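Local structure of (R)-specific enoyl-CoA hydratase (Pseudomonas aeruginosa, 5CPG) at residues 74-79 / 136-141; 95-100 / 121-126. The protein catalyses the (R)-specific hydration of trans-2-enoyl-CoA to (R)-3-hydroxyacyl-CoA, a reaction of the hydratase 2 (PhaJ) class. One frame throughout, in Å; residues are numbered along the deposited sequence.

In the fold
Both contacts belong to the same hotdog fold but lie on opposite sides of the chain's centre, with their own centres about 27 Å apart. Contact 1 is mostly buried and joins two irregular loops, one leaving helix 62-73 and one leaving strand 127-136; its chemistry is nearly all carbon, dominated by proline rings. Contact 2 is only partly buried. It holds the start of strand 98-109 against the end of strand 113-121 and the turn that follows, using backbone pairing and a side-chain amide-to-carboxylate hydrogen bond. Strand 127-136 links them, since it begins beyond the turn of contact 2 and runs to the loop of contact 1.

Contact 1: residues 74-79 / 136-141; sequences VLPGPG and MAPEEK
The side chains of P76 and P138 cross at about a right angle, where two loops at one end of the hotdog fold come together: segment 74-79, which lies between helix 62-73 and strand 81-89, and the loop segment 136-141 at the end of strand 127-136. The closest approach of the two side chains is P76 CB to P138 CD, 3.6 Å. P76 CG reaches the preceding residue, A137, with its CB at 4.1 Å, so one edge of the P76 ring spans two successive residues. The peptide bond before P76 is cis, and the chain turns there with CB of P76 directed toward 136-141.

P138 is gripped on a second side by backbone. Its CG lies 3.7 Å from G79 C, and the CA atoms of G79 and P138 are 4.9 Å apart, an approach eased by the lack of a side chain on G79. That residue has a positive phi of 100°, which fits glycine. The contact is thus van der Waals packing, with 198 Å² buried in all. Polar ties run to its surroundings: N5 ND2 bonds to both P78 O and E140 O and so bridges the two loops, while M136 and I81 are joined through their backbones. The carbonyl of P78, which takes a bond from N5, also rests against the ring of P138, with P78 O 3.3 Å from P138 CG.

Contact 2: residues 95-100 / 121-126; sequences LGDDLK and FNQAGK
The amide of Q123 and the carboxylate of D97 cross with their planes 53° apart, and their edges and faces are used differently. Q123 NE2 donates within its own amide plane to D97 OD1 at 2.8 Å, on a nearly straight bond, but meets that oxygen 55° above the carboxylate plane. On the other end of the amide, D98 N lies over the plane of the Q123 carbonyl and gives its hydrogen to OE1 at 2.9 Å. Two bonds therefore fix the rotation of the amide. It reaches them because the Q123 chain folds back at chi2 (-84°), after a first torsion that sets CG between the backbone N and the carbonyl carbon.

The ring of F121 has K100 O at its edge, near the ring plane, 4.0 Å from CD1. The amide of N122 is approached on both faces of its plane: A124 N at 3.0 Å and K126 N bond to OD1 from opposite sides.

The bond from A124 N makes an Asx turn within the type I turn N122-G125, which connects strands 113-121 and 127-136 as a beta-hairpin of the hotdog sheet. Strand 98-109 lies antiparallel beside the first of these. K100 and F121 form a hydrogen-bonded pair, K100 N to F121 O at 2.8 Å and F121 N to K100 O at 2.9 Å, with their side chains on one face of the sheet.

D97 OD2 takes a bond from K94 N and another from a water, which in turn accepts from N122 ND2. L99 touches S63 and L66 of helix 62-73, and its CD2 packs 3.9 Å from N122 CA.

Contact 1: residues 74-79 / 136-141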
# COMPACT_ATOMS: atom_id res chain seq x y z
N VAL A 74 2.70 -4.79 15.32
CA VAL A 74 3.87 -4.68 16.22
C VAL A 74 3.74 -3.45 17.12
O VAL A 74 3.70 -3.61 18.33
CB VAL A 74 5.20 -4.60 15.46
CG1 VAL A 74 6.36 -4.53 16.46
CG2 VAL A 74 5.38 -5.83 14.58
N LEU A 75 3.64 -2.24 16.54
CA LEU A 75 3.58 -1.03 17.37
C LEU A 75 2.67 0.05 16.76
O LEU A 75 3.00 0.62 15.71
CB LEU A 75 4.99 -0.48 17.58
CG LEU A 75 5.15 0.77 18.47
CD1 LEU A 75 4.95 0.39 19.93
CD2 LEU A 75 6.48 1.56 18.28
N PRO A 76 1.56 0.37 17.43
CA PRO A 76 1.10 -0.20 18.72
C PRO A 76 0.47 -1.57 18.63
O PRO A 76 0.23 -2.20 19.65
CB PRO A 76 0.06 0.84 19.22
CG PRO A 76 0.23 2.03 18.32
CD PRO A 76 0.68 1.47 17.01
N GLY A 77 0.16 -2.05 17.43
CA GLY A 77 -0.37 -3.39 17.31
C GLY A 77 -1.87 -3.47 17.32
O GLY A 77 -2.57 -2.50 17.01
N PRO A 78 -2.42 -4.64 17.69
CA PRO A 78 -3.88 -4.81 17.60
C PRO A 78 -4.73 -3.73 18.31
O PRO A 78 -4.41 -3.34 19.42
CB PRO A 78 -4.10 -6.18 18.25
CG PRO A 78 -2.87 -6.92 17.91
CD PRO A 78 -1.74 -5.92 17.97
N GLY A 79 -5.77 -3.25 17.63
CA GLY A 79 -6.63 -2.22 18.16
C GLY A 79 -6.35 -0.81 17.63
O GLY A 79 -7.07 0.10 17.92
N MET A 136 -4.82 6.33 15.69
CA MET A 136 -5.40 6.32 17.03
C MET A 136 -4.95 5.04 17.71
O MET A 136 -5.26 3.93 17.25
CB MET A 136 -6.93 6.42 16.97
CG MET A 136 -7.56 6.47 18.36
SD MET A 136 -9.32 6.81 18.22
CE MET A 136 -9.24 8.16 17.08
N ALA A 137 -4.18 5.18 18.78
CA ALA A 137 -3.64 3.99 19.42
C ALA A 137 -4.73 3.35 20.26
O ALA A 137 -5.72 4.01 20.61
CB ALA A 137 -2.41 4.38 20.30
N PRO A 138 -4.55 2.07 20.61
CA PRO A 138 -5.57 1.34 21.36
C PRO A 138 -5.70 1.92 22.76
O PRO A 138 -4.69 2.29 23.33
CB PRO A 138 -5.02 -0.10 21.42
CG PRO A 138 -3.98 -0.17 20.37
CD PRO A 138 -3.41 1.21 20.23
N GLU A 139 -6.92 2.01 23.27
CA GLU A 139 -7.15 2.47 24.64
C GLU A 139 -6.80 1.38 25.65
O GLU A 139 -6.20 1.67 26.68
CB GLU A 139 -8.61 2.91 24.82
CG GLU A 139 -8.97 3.33 26.24
CD GLU A 139 -8.37 4.67 26.66
OE1 GLU A 139 -8.93 5.73 26.29
OE2 GLU A 139 -7.35 4.67 27.38
N GLU A 140 -7.14 0.13 25.35
CA GLU A 140 -6.97 -0.95 26.33
C GLU A 140 -5.98 -2.01 25.87
O GLU A 140 -5.71 -2.18 24.67
CB GLU A 140 -8.32 -1.61 26.62
CG GLU A 140 -8.84 -2.46 25.47
CD GLU A 140 -9.48 -1.65 24.34
OE1 GLU A 140 -9.45 -0.40 24.40
OE2 GLU A 140 -9.99 -2.27 23.38
N LYS A 141 -5.42 -2.72 26.84
CA LYS A 141 -4.44 -3.76 26.56
C LYS A 141 -5.16 -4.92 25.89
O LYS A 141 -6.31 -5.23 26.22
CB LYS A 141 -3.75 -4.23 27.83
CG LYS A 141 -2.55 -5.15 27.61
CD LYS A 141 -1.38 -4.42 26.98
CE LYS A 141 -0.12 -5.28 26.98
NZ LYS A 141 1.06 -4.47 26.53

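Contact 2: residues 95-100 / 121-126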
# COMPACT_ATOMS: atom_id res chain seq x y z
N LEU A 95 14.30 -7.02 -6.64
CA LEU A 95 14.15 -8.43 -6.32
C LEU A 95 15.38 -8.90 -5.57
O LEU A 95 16.51 -8.63 -5.99
CB LEU A 95 13.97 -9.24 -7.61
CG LEU A 95 13.80 -10.74 -7.45
CD1 LEU A 95 12.53 -11.05 -6.66
CD2 LEU A 95 13.75 -11.35 -8.86
N GLY A 96 15.18 -9.59 -4.45
CA GLY A 96 16.33 -10.02 -3.66
C GLY A 96 16.87 -9.05 -2.62
O GLY A 96 17.87 -9.33 -1.96
N ASP A 97 16.24 -7.89 -2.47
CA ASP A 97 16.56 -7.00 -1.36
C ASP A 97 15.89 -7.50 -0.10
O ASP A 97 14.99 -8.34 -0.18
CB ASP A 97 16.10 -5.56 -1.68
CG ASP A 97 16.98 -4.87 -2.68
OD1 ASP A 97 18.05 -5.39 -3.02
OD2 ASP A 97 16.62 -3.77 -3.15
N ASP A 98 16.30 -7.01 1.09
CA ASP A 98 15.60 -7.31 2.34
C ASP A 98 15.28 -5.98 2.97
O ASP A 98 16.16 -5.13 3.03
CB ASP A 98 16.45 -8.12 3.32
CG ASP A 98 16.56 -9.58 2.92
OD1 ASP A 98 15.58 -10.33 3.16
OD2 ASP A 98 17.64 -9.97 2.43
N LEU A 99 14.06 -5.80 3.43
CA LEU A 99 13.69 -4.49 3.97
C LEU A 99 13.47 -4.57 5.46
O LEU A 99 12.97 -5.55 5.99
CB LEU A 99 12.43 -3.96 3.28
CG LEU A 99 12.53 -3.81 1.79
CD1 LEU A 99 11.20 -3.22 1.26
CD2 LEU A 99 13.70 -2.92 1.41
N LYS A 100 13.80 -3.48 6.14
CA LYS A 100 13.50 -3.33 7.55
C LYS A 100 12.67 -2.07 7.75
O LYS A 100 13.13 -0.97 7.37
CB LYS A 100 14.79 -3.25 8.37
CG LYS A 100 14.57 -2.92 9.83
CD LYS A 100 15.89 -2.75 10.54
CE LYS A 100 16.80 -1.77 9.76
NZ LYS A 100 18.15 -1.53 10.37
N PHE A 121 14.36 0.68 5.38
CA PHE A 121 15.76 0.54 4.95
C PHE A 121 15.98 -0.78 4.27
O PHE A 121 15.34 -1.76 4.62
CB PHE A 121 16.71 0.63 6.14
CG PHE A 121 16.61 1.91 6.90
CD1 PHE A 121 15.72 2.01 7.94
CD2 PHE A 121 17.36 3.02 6.53
CE1 PHE A 121 15.56 3.21 8.66
CE2 PHE A 121 17.23 4.25 7.26
CZ PHE A 121 16.33 4.32 8.32
N ASN A 122 16.93 -0.80 3.35
CA ASN A 122 17.27 -2.05 2.69
C ASN A 122 18.48 -2.69 3.38
O ASN A 122 18.99 -2.18 4.38
CB ASN A 122 17.53 -1.85 1.20
CG ASN A 122 18.75 -0.96 0.89
OD1 ASN A 122 19.62 -0.76 1.73
ND2 ASN A 122 18.80 -0.42 -0.32
N GLN A 123 18.93 -3.80 2.82
CA GLN A 123 19.95 -4.64 3.47
C GLN A 123 21.31 -3.94 3.61
O GLN A 123 22.15 -4.36 4.41
CB GLN A 123 20.10 -5.96 2.70
CG GLN A 123 20.70 -5.87 1.28
CD GLN A 123 19.67 -5.53 0.26
OE1 GLN A 123 18.52 -5.23 0.61
NE2 GLN A 123 20.04 -5.63 -1.02
N ALA A 124 21.50 -2.87 2.84
CA ALA A 124 22.75 -2.11 2.84
C ALA A 124 22.62 -0.88 3.75
O ALA A 124 23.52 -0.02 3.84
CB ALA A 124 23.10 -1.71 1.46
N GLY A 125 21.49 -0.79 4.42
CA GLY A 125 21.27 0.29 5.36
C GLY A 125 20.82 1.60 4.73
O GLY A 125 20.68 2.60 5.43
N LYS A 126 20.61 1.60 3.41
CA LYS A 126 20.16 2.78 2.68
C LYS A 126 18.66 2.96 2.91
O LYS A 126 17.91 2.00 2.87
CB LYS A 126 20.45 2.63 1.20
CG LYS A 126 21.95 2.65 0.90
CD LYS A 126 22.50 4.07 1.05
CE LYS A 126 24.00 4.14 0.74
NZ LYS A 126 24.89 3.72 1.87
O HOH W 1 16.57 -1.18 -2.10